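Local coordinates for protein MmeI (Methylophilus methylotrophus, PDB 5HR4) that is a Type IIL restriction-modification enzyme that binds DNA and probably methylates adenine at N6 with S-adenosyl-L-methionine as the methyl donor, at residues G854-K859 with K867-L872; W797-G802 with N886-R891; E182-E187 with F262-P267; N230-V235 with A252-I257. All coordinates share one frame; numbering follows the deposited sequence.

Contact 1: G854-K859 with K867-L872; sequences GLYDPK and KAHQKL
Tyr856 and His869 meet through the phenol hydroxyl and an imidazole nitrogen, joining the end of the short helix 852-856 to the longer helix 863-880 that follows it in the C-terminal domain. The main interaction is a hydrogen bond, Tyr856 OH to His869 NE2 at 2.8 Å, in which either side could be the donor. The tyrosine ring is set beside its backbone N and anti to the carbonyl carbon (chi1 -82°), from where the hydroxyl end comes nearer to helix 863-880. The hydroxyl lies at the edge of the imidazole, in its plane, and the histidine nitrogen lies near the plane of the phenol. Arg844 from helix 827-845 also hydrogen-bonds Tyr856 OH, tying a third helix to this buried polar point.

The aromatic geometry is oblique, with the ring planes at 81° and CE2 of Tyr856 3.4 Å from His869 NE2. Nonpolar cover comes from Ile840, which touches both side chains, while Phe759 meets the imidazole. A phenylalanine in place of Tyr856 would probably leave His869 NE2 and the Arg844 guanidinium each without the oxygen they share.

Past the helix end, Asp857 forms an Asx turn, its OD1 accepting from Lys859 N at 3.2 Å from above the carboxylate plane.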
# COMPACT_ATOMS: atom_id res chain seq x y z
N GLY A 854 7.26 29.91 5.32
CA GLY A 854 6.25 30.96 5.31
C GLY A 854 6.19 31.73 4.01
O GLY A 854 5.11 32.14 3.58
N LEU A 855 7.34 31.91 3.36
CA LEU A 855 7.37 32.65 2.11
C LEU A 855 6.89 31.83 0.93
O LEU A 855 6.38 32.39 -0.04
CB LEU A 855 8.77 33.17 1.82
CG LEU A 855 9.12 34.48 2.52
CD1 LEU A 855 10.61 34.60 2.76
CD2 LEU A 855 8.64 35.63 1.68
N TYR A 856 7.06 30.50 0.97
CA TYR A 856 6.70 29.67 -0.18
C TYR A 856 5.45 28.82 0.04
O TYR A 856 5.11 28.01 -0.82
CB TYR A 856 7.88 28.78 -0.57
CG TYR A 856 8.89 29.49 -1.44
CD1 TYR A 856 9.76 30.43 -0.90
CD2 TYR A 856 8.97 29.23 -2.80
CE1 TYR A 856 10.69 31.08 -1.70
CE2 TYR A 856 9.90 29.87 -3.60
CZ TYR A 856 10.75 30.79 -3.05
OH TYR A 856 11.66 31.43 -3.87
N ASP A 857 4.76 29.00 1.15
CA ASP A 857 3.39 28.54 1.20
C ASP A 857 2.56 29.36 0.21
O ASP A 857 2.58 30.60 0.28
CB ASP A 857 2.88 28.70 2.62
CG ASP A 857 1.38 28.56 2.73
OD1 ASP A 857 0.76 27.94 1.83
OD2 ASP A 857 0.83 29.07 3.73
N PRO A 858 1.85 28.74 -0.74
CA PRO A 858 1.18 29.54 -1.79
C PRO A 858 -0.05 30.30 -1.31
O PRO A 858 -0.45 31.28 -1.96
CB PRO A 858 0.85 28.50 -2.86
CG PRO A 858 0.81 27.21 -2.16
CD PRO A 858 1.82 27.30 -1.04
N LYS A 859 -0.66 29.91 -0.19
CA LYS A 859 -1.60 30.79 0.49
C LYS A 859 -0.95 32.11 0.90
O LYS A 859 -1.36 33.19 0.46
CB LYS A 859 -2.18 30.08 1.72
N LYS A 867 5.85 37.54 -8.26
CA LYS A 867 6.18 38.27 -9.47
C LYS A 867 7.58 37.91 -9.97
O LYS A 867 7.75 37.54 -11.14
CB LYS A 867 6.04 39.77 -9.23
N ALA A 868 8.58 37.98 -9.08
CA ALA A 868 9.94 37.60 -9.46
C ALA A 868 9.98 36.18 -10.01
O ALA A 868 10.68 35.91 -11.00
CB ALA A 868 10.89 37.75 -8.27
N HIS A 869 9.22 35.26 -9.41
CA HIS A 869 9.17 33.92 -10.00
C HIS A 869 8.52 33.97 -11.37
O HIS A 869 9.00 33.31 -12.31
CB HIS A 869 8.45 32.94 -9.08
CG HIS A 869 9.35 32.25 -8.10
ND1 HIS A 869 9.87 30.99 -8.32
CD2 HIS A 869 9.85 32.66 -6.91
CE1 HIS A 869 10.64 30.65 -7.30
NE2 HIS A 869 10.64 31.64 -6.43
N GLN A 870 7.46 34.76 -11.52
CA GLN A 870 6.87 34.93 -12.85
C GLN A 870 7.86 35.58 -13.80
O GLN A 870 7.93 35.21 -14.98
CB GLN A 870 5.58 35.73 -12.76
CG GLN A 870 4.35 34.90 -12.38
CD GLN A 870 3.20 35.75 -11.85
OE1 GLN A 870 3.22 36.98 -11.95
NE2 GLN A 870 2.19 35.08 -11.27
N LYS A 871 8.67 36.52 -13.30
CA LYS A 871 9.74 37.07 -14.12
C LYS A 871 10.72 35.98 -14.54
O LYS A 871 11.12 35.91 -15.71
CB LYS A 871 10.46 38.19 -13.36
N LEU A 872 11.06 35.08 -13.61
CA LEU A 872 12.04 34.02 -13.87
C LEU A 872 11.52 33.02 -14.89
O LEU A 872 12.24 32.65 -15.82
CB LEU A 872 12.40 33.31 -12.57
CG LEU A 872 13.53 32.28 -12.44
CD1 LEU A 872 12.93 30.92 -12.34
CD2 LEU A 872 14.58 32.34 -13.55

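Contact 2: W797-G802 with N886-R891; sequences WMRNVG and NTEIAR
Glu888 reaches across to Arg799 in a salt bridge between two helix ends, the start of helix 888-903 in the C-terminal domain and the last turn of helix 792-801 in the target recognition domain. Along the segment 886-891, Thr887 comes first as the N-cap: its OG1 accepts from Ala890 N at 3.1 Å, in a nearly straight bond of 167°.

Glu888, in the first turn, carries the contact. Its chain turns about the CB-CG bond (chi2 -83°), and OE1 lies 2.7 Å from Arg799 NH1. The two side chains cross at about a right angle and their flat groups are turned 88° apart, unlike the coplanar, two-pronged pairing; the salt bridge runs through OE1. The other oxygen, OE2, lies 3.3 Å from Arg799 CD and 3.8 Å from Asn800 ND2, whose hydrogen bond goes instead to Cys796 O in its own helix. The start of helix 888-903 would be expected to stabilise the negative charge of Glu888 further. A methionine in place of Arg799 would probably leave the Glu888 carboxylate without its positive mate across the interface.

Farther on, the Arg891 side chain touches Thr792, Met793 and Cys796 of helix 792-801. Arg891 NH2 forms a salt bridge with Asp877 OD2.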
# COMPACT_ATOMS: atom_id res chain seq x y z
N TRP A 797 9.53 19.21 -13.76
CA TRP A 797 10.31 18.00 -13.98
C TRP A 797 10.42 17.18 -12.70
O TRP A 797 10.04 16.00 -12.67
CB TRP A 797 11.69 18.36 -14.53
CG TRP A 797 12.47 17.18 -14.94
CD1 TRP A 797 13.55 16.63 -14.29
CD2 TRP A 797 12.25 16.37 -16.10
NE1 TRP A 797 14.01 15.54 -14.99
CE2 TRP A 797 13.23 15.36 -16.10
CE3 TRP A 797 11.32 16.42 -17.14
CZ2 TRP A 797 13.29 14.39 -17.09
CZ3 TRP A 797 11.39 15.46 -18.12
CH2 TRP A 797 12.38 14.46 -18.10
N MET A 798 10.93 17.79 -11.63
CA MET A 798 10.98 17.15 -10.32
C MET A 798 9.65 16.47 -9.96
O MET A 798 9.65 15.34 -9.45
CB MET A 798 11.36 18.18 -9.26
CG MET A 798 11.28 17.68 -7.82
SD MET A 798 9.64 17.76 -7.06
CE MET A 798 9.25 19.50 -7.17
N ARG A 799 8.52 17.15 -10.20
CA ARG A 799 7.19 16.62 -9.87
C ARG A 799 6.87 15.35 -10.63
O ARG A 799 6.13 14.50 -10.12
CB ARG A 799 6.11 17.65 -10.19
CG ARG A 799 5.58 18.44 -9.02
CD ARG A 799 4.64 19.52 -9.51
NE ARG A 799 4.98 20.78 -8.87
CZ ARG A 799 5.48 21.85 -9.49
NH1 ARG A 799 5.69 21.85 -10.79
NH2 ARG A 799 5.76 22.92 -8.77
N ASN A 800 7.39 15.21 -11.85
CA ASN A 800 6.99 14.12 -12.73
C ASN A 800 7.93 12.92 -12.73
O ASN A 800 7.47 11.78 -12.72
CB ASN A 800 6.83 14.65 -14.15
CG ASN A 800 5.52 15.34 -14.32
OD1 ASN A 800 4.51 14.70 -14.57
ND2 ASN A 800 5.52 16.65 -14.16
N VAL A 801 9.25 13.14 -12.75
CA VAL A 801 10.17 12.02 -12.79
C VAL A 801 10.83 11.74 -11.46
O VAL A 801 11.49 10.71 -11.33
CB VAL A 801 11.27 12.22 -13.86
CG1 VAL A 801 10.66 12.73 -15.14
CG2 VAL A 801 12.35 13.16 -13.33
N GLY A 802 10.68 12.63 -10.48
CA GLY A 802 11.18 12.35 -9.14
C GLY A 802 10.35 11.28 -8.47
O GLY A 802 9.45 10.69 -9.05
N ASN A 886 1.05 26.82 -20.74
CA ASN A 886 1.43 27.13 -19.34
C ASN A 886 0.59 26.34 -18.34
O ASN A 886 -0.05 26.89 -17.45
CB ASN A 886 1.33 28.64 -19.05
N THR A 887 0.62 25.01 -18.51
CA THR A 887 -0.05 24.06 -17.63
C THR A 887 0.93 22.93 -17.30
O THR A 887 1.89 22.67 -18.04
CB THR A 887 -1.30 23.47 -18.30
OG1 THR A 887 -0.89 22.69 -19.43
CG2 THR A 887 -2.24 24.55 -18.78
N GLU A 888 0.69 22.24 -16.18
CA GLU A 888 1.58 21.13 -15.87
C GLU A 888 1.52 20.06 -16.97
O GLU A 888 2.54 19.42 -17.25
CB GLU A 888 1.26 20.55 -14.49
CG GLU A 888 1.94 21.28 -13.28
CD GLU A 888 3.41 20.84 -13.01
OE1 GLU A 888 4.31 21.70 -13.11
OE2 GLU A 888 3.66 19.65 -12.69
N ILE A 889 0.36 19.91 -17.64
CA ILE A 889 0.23 18.94 -18.74
C ILE A 889 1.17 19.30 -19.89
O ILE A 889 1.94 18.46 -20.36
CB ILE A 889 -1.22 18.88 -19.24
CG1 ILE A 889 -2.19 18.46 -18.14
CG2 ILE A 889 -1.32 17.93 -20.44
CD1 ILE A 889 -2.64 17.03 -18.24
N ALA A 890 1.08 20.53 -20.38
CA ALA A 890 1.84 20.91 -21.57
C ALA A 890 3.33 21.01 -21.28
O ALA A 890 4.15 20.67 -22.13
CB ALA A 890 1.31 22.24 -22.13
N ARG A 891 3.69 21.49 -20.08
CA ARG A 891 5.10 21.55 -19.69
C ARG A 891 5.71 20.15 -19.56
O ARG A 891 6.75 19.87 -20.16
CB ARG A 891 5.25 22.34 -18.39
CG ARG A 891 5.20 23.87 -18.58
CD ARG A 891 5.51 24.65 -17.29
NE ARG A 891 6.10 25.97 -17.55
CZ ARG A 891 5.41 27.11 -17.56
NH1 ARG A 891 4.11 27.11 -17.31
NH2 ARG A 891 6.02 28.26 -17.82

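Contact 3: E182-E187 with F262-P267; sequences EGHALE and FEEPLP
His184 NE2 donates to Glu264 OE1 at 2.9 Å, with an N-H...O angle of 147°, linking the N-terminal part of helix 183-200, in the helicase spacer domain, to the loop that follows helix 259-262. Glu264 approaches at the edge of the imidazole, OE1 lying close to the ring plane and receiving the proton on its syn lone pair. The ring and carboxylate planes are 30° apart. The two side chains come from opposite directions. CG of His184 is anti to its backbone nitrogen (chi1 179°), and Glu264 is fully extended, which carries the carboxylate from the loop to the helix.

Next to this polar pair, the loop packs on the same part of the helix through nonpolar groups. Leu266 CD2 rests against Ala185, 3.6 Å from CA and 3.7 Å from CB. Pro267 adds its ring beside the same methyl, with CG 4.0 Å from Ala185 CB. The loop backbone is held as well, since Arg192 of helix 183-200 donates to Glu264 O and Tyr181 OH bonds to Pro267 O.

The second imidazole nitrogen, ND1, hydrogen-bonds Glu416 OE2 at the start of helix 416-440, joining the spacer to the DNA-methyltransferase domain. With a carboxylate at each nitrogen, His184 is held against ring rotation and is likely to favour the doubly protonated, positively charged form.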
# COMPACT_ATOMS: atom_id res chain seq x y z
N GLU A 182 -2.01 -24.27 19.38
CA GLU A 182 -1.26 -23.48 18.42
C GLU A 182 -1.47 -24.05 17.03
O GLU A 182 -1.96 -25.17 16.87
CB GLU A 182 0.24 -23.49 18.77
N GLY A 183 -1.07 -23.29 16.03
CA GLY A 183 -0.98 -23.89 14.71
C GLY A 183 -2.32 -24.16 14.03
O GLY A 183 -3.34 -23.49 14.27
N HIS A 184 -2.29 -25.17 13.16
CA HIS A 184 -3.41 -25.51 12.30
C HIS A 184 -4.68 -25.76 13.10
O HIS A 184 -5.76 -25.29 12.74
CB HIS A 184 -3.06 -26.73 11.46
CG HIS A 184 -4.16 -27.18 10.56
ND1 HIS A 184 -4.61 -26.43 9.49
CD2 HIS A 184 -4.93 -28.30 10.58
CE1 HIS A 184 -5.59 -27.08 8.88
NE2 HIS A 184 -5.80 -28.22 9.52
N ALA A 185 -4.60 -26.54 14.19
CA ALA A 185 -5.80 -26.74 15.00
C ALA A 185 -6.36 -25.39 15.44
O ALA A 185 -7.56 -25.13 15.29
CB ALA A 185 -5.51 -27.62 16.21
N LEU A 186 -5.49 -24.51 15.94
CA LEU A 186 -5.97 -23.22 16.44
C LEU A 186 -6.75 -22.46 15.37
O LEU A 186 -7.91 -22.08 15.58
CB LEU A 186 -4.80 -22.40 16.97
CG LEU A 186 -5.17 -21.00 17.45
CD1 LEU A 186 -6.06 -21.06 18.68
CD2 LEU A 186 -3.93 -20.18 17.71
N GLU A 187 -6.14 -22.28 14.19
CA GLU A 187 -6.77 -21.51 13.12
C GLU A 187 -8.13 -22.08 12.74
O GLU A 187 -9.09 -21.32 12.53
CB GLU A 187 -5.86 -21.47 11.89
CG GLU A 187 -4.37 -21.33 12.14
CD GLU A 187 -3.99 -20.11 12.97
OE1 GLU A 187 -2.79 -19.99 13.34
OE2 GLU A 187 -4.87 -19.27 13.25
N PHE A 262 -15.67 -28.98 8.41
CA PHE A 262 -15.89 -29.80 9.60
C PHE A 262 -15.34 -31.22 9.49
O PHE A 262 -15.58 -32.06 10.39
CB PHE A 262 -17.38 -29.82 9.95
CG PHE A 262 -17.83 -28.56 10.64
CD1 PHE A 262 -17.57 -28.37 11.99
CD2 PHE A 262 -18.44 -27.54 9.92
CE1 PHE A 262 -17.95 -27.19 12.63
CE2 PHE A 262 -18.81 -26.35 10.56
CZ PHE A 262 -18.56 -26.18 11.92
N GLU A 263 -14.57 -31.51 8.44
CA GLU A 263 -14.20 -32.89 8.15
C GLU A 263 -13.07 -33.38 9.04
O GLU A 263 -13.01 -34.57 9.35
CB GLU A 263 -13.82 -33.03 6.68
CG GLU A 263 -12.49 -32.47 6.29
CD GLU A 263 -12.22 -32.73 4.81
OE1 GLU A 263 -13.05 -33.45 4.20
OE2 GLU A 263 -11.22 -32.21 4.26
N GLU A 264 -12.18 -32.47 9.49
CA GLU A 264 -10.99 -32.94 10.19
C GLU A 264 -11.25 -33.01 11.68
O GLU A 264 -11.66 -32.03 12.29
CB GLU A 264 -9.81 -32.03 9.92
CG GLU A 264 -8.57 -32.49 10.63
CD GLU A 264 -7.41 -31.53 10.47
OE1 GLU A 264 -7.62 -30.44 9.89
OE2 GLU A 264 -6.28 -31.86 10.92
N PRO A 265 -10.99 -34.16 12.32
CA PRO A 265 -11.03 -34.19 13.78
C PRO A 265 -9.88 -33.35 14.35
O PRO A 265 -8.79 -33.28 13.77
CB PRO A 265 -10.86 -35.68 14.10
CG PRO A 265 -9.99 -36.17 12.99
CD PRO A 265 -10.49 -35.42 11.76
N LEU A 266 -10.14 -32.70 15.48
CA LEU A 266 -9.19 -31.77 16.05
C LEU A 266 -8.93 -32.17 17.49
O LEU A 266 -9.86 -32.61 18.18
CB LEU A 266 -9.71 -30.33 16.02
CG LEU A 266 -9.59 -29.55 14.73
CD1 LEU A 266 -10.21 -28.16 14.89
CD2 LEU A 266 -8.13 -29.45 14.28
N PRO A 267 -7.70 -32.00 17.97
CA PRO A 267 -7.43 -32.20 19.39
C PRO A 267 -8.35 -31.32 20.21
O PRO A 267 -8.68 -30.20 19.78
CB PRO A 267 -5.96 -31.79 19.55
CG PRO A 267 -5.66 -30.95 18.36
CD PRO A 267 -6.52 -31.47 17.25

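Contact 4: N230-V235 with A252-I257; sequences NTLFYV and AAFPYI
Phe254 receives Leu232 on one face of its ring, bringing the loop after helix 249-252 against helix 225-235 in the helicase spacer domain. From CB, which points toward the helix, the phenylalanine side chain sets CG beside the backbone nitrogen (chi1 -74°). CG makes the closest approach, 3.7 Å from Leu232 CD1. The same methyl carbon, Leu232 CD1, lies over the rest of the Phe254 ring, 3.8 Å from CD1, 3.9 Å from CD2, 4.0 Å from CE1, 4.1 Å from CE2 and 4.2 Å from CZ. This even spacing marks a CH-pi contact: Leu232 CD1 lies 3.7 Å from the ring centroid and 10° off the normal.

Val235, one turn along the helix, packs near the loop backbone, its CG1 4.2 Å from Phe254 O. That carbonyl accepts a hydrogen bond from Arg243 NH1, and Val235 touches the same arginine. Phe205 meets the Phe254 ring edge-to-face, while Leu209 and Phe210 of helix 209-217 pack on Phe254 and Leu232 respectively.

Between the two segments there is no hydrogen bond. Their cohesion therefore rests on dispersion and on the weak attraction of a methyl for the pi face, with the carbonyl of the buried Phe254 satisfied by Arg243.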
# COMPACT_ATOMS: atom_id res chain seq x y z
N ASN A 230 -15.88 -30.33 21.30
CA ASN A 230 -15.30 -31.38 20.45
C ASN A 230 -16.39 -32.31 19.91
O ASN A 230 -16.37 -32.66 18.72
CB ASN A 230 -14.25 -32.18 21.23
CG ASN A 230 -13.39 -33.05 20.33
OD1 ASN A 230 -13.64 -34.26 20.16
ND2 ASN A 230 -12.36 -32.45 19.74
N THR A 231 -17.35 -32.70 20.76
CA THR A 231 -18.46 -33.52 20.28
C THR A 231 -19.36 -32.72 19.35
O THR A 231 -19.90 -33.26 18.37
CB THR A 231 -19.29 -34.08 21.44
OG1 THR A 231 -18.46 -34.78 22.36
CG2 THR A 231 -20.35 -35.04 20.91
N LEU A 232 -19.56 -31.43 19.65
CA LEU A 232 -20.33 -30.59 18.74
C LEU A 232 -19.69 -30.61 17.36
O LEU A 232 -20.36 -30.88 16.36
CB LEU A 232 -20.44 -29.17 19.29
CG LEU A 232 -21.13 -28.12 18.41
CD1 LEU A 232 -22.57 -28.47 17.99
CD2 LEU A 232 -21.10 -26.80 19.11
N PHE A 233 -18.37 -30.40 17.30
CA PHE A 233 -17.69 -30.45 16.01
C PHE A 233 -17.88 -31.79 15.33
O PHE A 233 -17.92 -31.85 14.10
CB PHE A 233 -16.20 -30.17 16.16
CG PHE A 233 -15.87 -28.74 16.47
CD1 PHE A 233 -16.82 -27.74 16.33
CD2 PHE A 233 -14.61 -28.40 16.90
CE1 PHE A 233 -16.51 -26.42 16.61
CE2 PHE A 233 -14.29 -27.09 17.18
CZ PHE A 233 -15.24 -26.10 17.03
N TYR A 234 -18.00 -32.87 16.10
CA TYR A 234 -18.23 -34.15 15.44
C TYR A 234 -19.67 -34.26 14.93
O TYR A 234 -19.90 -34.73 13.81
CB TYR A 234 -17.87 -35.33 16.36
CG TYR A 234 -18.51 -36.62 15.91
CD1 TYR A 234 -17.94 -37.39 14.89
CD2 TYR A 234 -19.72 -37.04 16.45
CE1 TYR A 234 -18.57 -38.57 14.45
CE2 TYR A 234 -20.34 -38.21 16.03
CZ TYR A 234 -19.76 -38.97 15.04
OH TYR A 234 -20.41 -40.12 14.65
N VAL A 235 -20.65 -33.80 15.73
CA VAL A 235 -22.04 -33.87 15.29
C VAL A 235 -22.23 -33.09 13.99
O VAL A 235 -22.76 -33.62 13.01
CB VAL A 235 -23.00 -33.35 16.37
CG1 VAL A 235 -24.39 -33.16 15.77
CG2 VAL A 235 -23.06 -34.32 17.53
N ALA A 252 -28.48 -33.22 19.44
CA ALA A 252 -29.17 -33.64 18.23
C ALA A 252 -29.91 -32.49 17.53
O ALA A 252 -30.28 -32.62 16.37
CB ALA A 252 -30.13 -34.79 18.56
N ALA A 253 -30.10 -31.35 18.19
CA ALA A 253 -30.76 -30.23 17.53
C ALA A 253 -29.87 -29.53 16.51
O ALA A 253 -30.38 -28.69 15.77
CB ALA A 253 -31.25 -29.22 18.57
N PHE A 254 -28.64 -29.84 16.45
CA PHE A 254 -27.77 -29.12 15.53
C PHE A 254 -27.75 -29.79 14.17
O PHE A 254 -27.64 -31.02 14.09
CB PHE A 254 -26.34 -29.05 16.07
CG PHE A 254 -26.17 -28.11 17.21
CD1 PHE A 254 -25.78 -26.80 16.98
CD2 PHE A 254 -26.40 -28.52 18.50
CE1 PHE A 254 -25.63 -25.91 18.03
CE2 PHE A 254 -26.25 -27.64 19.55
CZ PHE A 254 -25.88 -26.33 19.31
N PRO A 255 -27.81 -29.03 13.09
CA PRO A 255 -27.90 -29.65 11.77
C PRO A 255 -26.57 -30.26 11.36
O PRO A 255 -25.52 -29.93 11.92
CB PRO A 255 -28.25 -28.47 10.86
CG PRO A 255 -27.54 -27.28 11.55
CD PRO A 255 -27.65 -27.56 13.03
N TYR A 256 -26.63 -31.11 10.35
CA TYR A 256 -25.44 -31.57 9.65
C TYR A 256 -24.92 -30.46 8.72
O TYR A 256 -25.68 -29.89 7.93
CB TYR A 256 -25.78 -32.85 8.88
CG TYR A 256 -24.79 -33.32 7.84
CD1 TYR A 256 -23.51 -33.75 8.19
CD2 TYR A 256 -25.14 -33.38 6.49
CE1 TYR A 256 -22.60 -34.20 7.22
CE2 TYR A 256 -24.25 -33.82 5.51
CZ TYR A 256 -22.98 -34.23 5.88
OH TYR A 256 -22.09 -34.67 4.89
N ILE A 257 -23.62 -30.15 8.82
CA ILE A 257 -23.02 -29.04 8.07
C ILE A 257 -21.98 -29.54 7.05
O ILE A 257 -22.00 -29.13 5.88
CB ILE A 257 -22.41 -28.00 9.02
CG1 ILE A 257 -23.47 -27.51 10.01
CG2 ILE A 257 -21.87 -26.81 8.25
CD1 ILE A 257 -24.40 -26.48 9.38

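Overall arrangement
The contacts form two pairs on opposite sides of the chain's centre. Contacts 1 and 2 lie in the target recognition and C-terminal domains, their centres 18 Å apart, contact 1 nested in the loop closed by contact 2, and the bound DNA about 6 and 5 Å from their nearest atoms. Contact 4 lies in the helicase spacer domain, whose helix 183-200 contact 3 joins to the loop after helix 259-262. Centres 16 Å apart, they touch: Asn230 ND2 probably donates to Leu266 O at 3.0 Å, and Phe262 packs on Phe233 and Ile257. The Phe254 side chain is about 12 Å from the calcium ion, and that of Leu232 about 9 Å from that of calcium-binding Cys283.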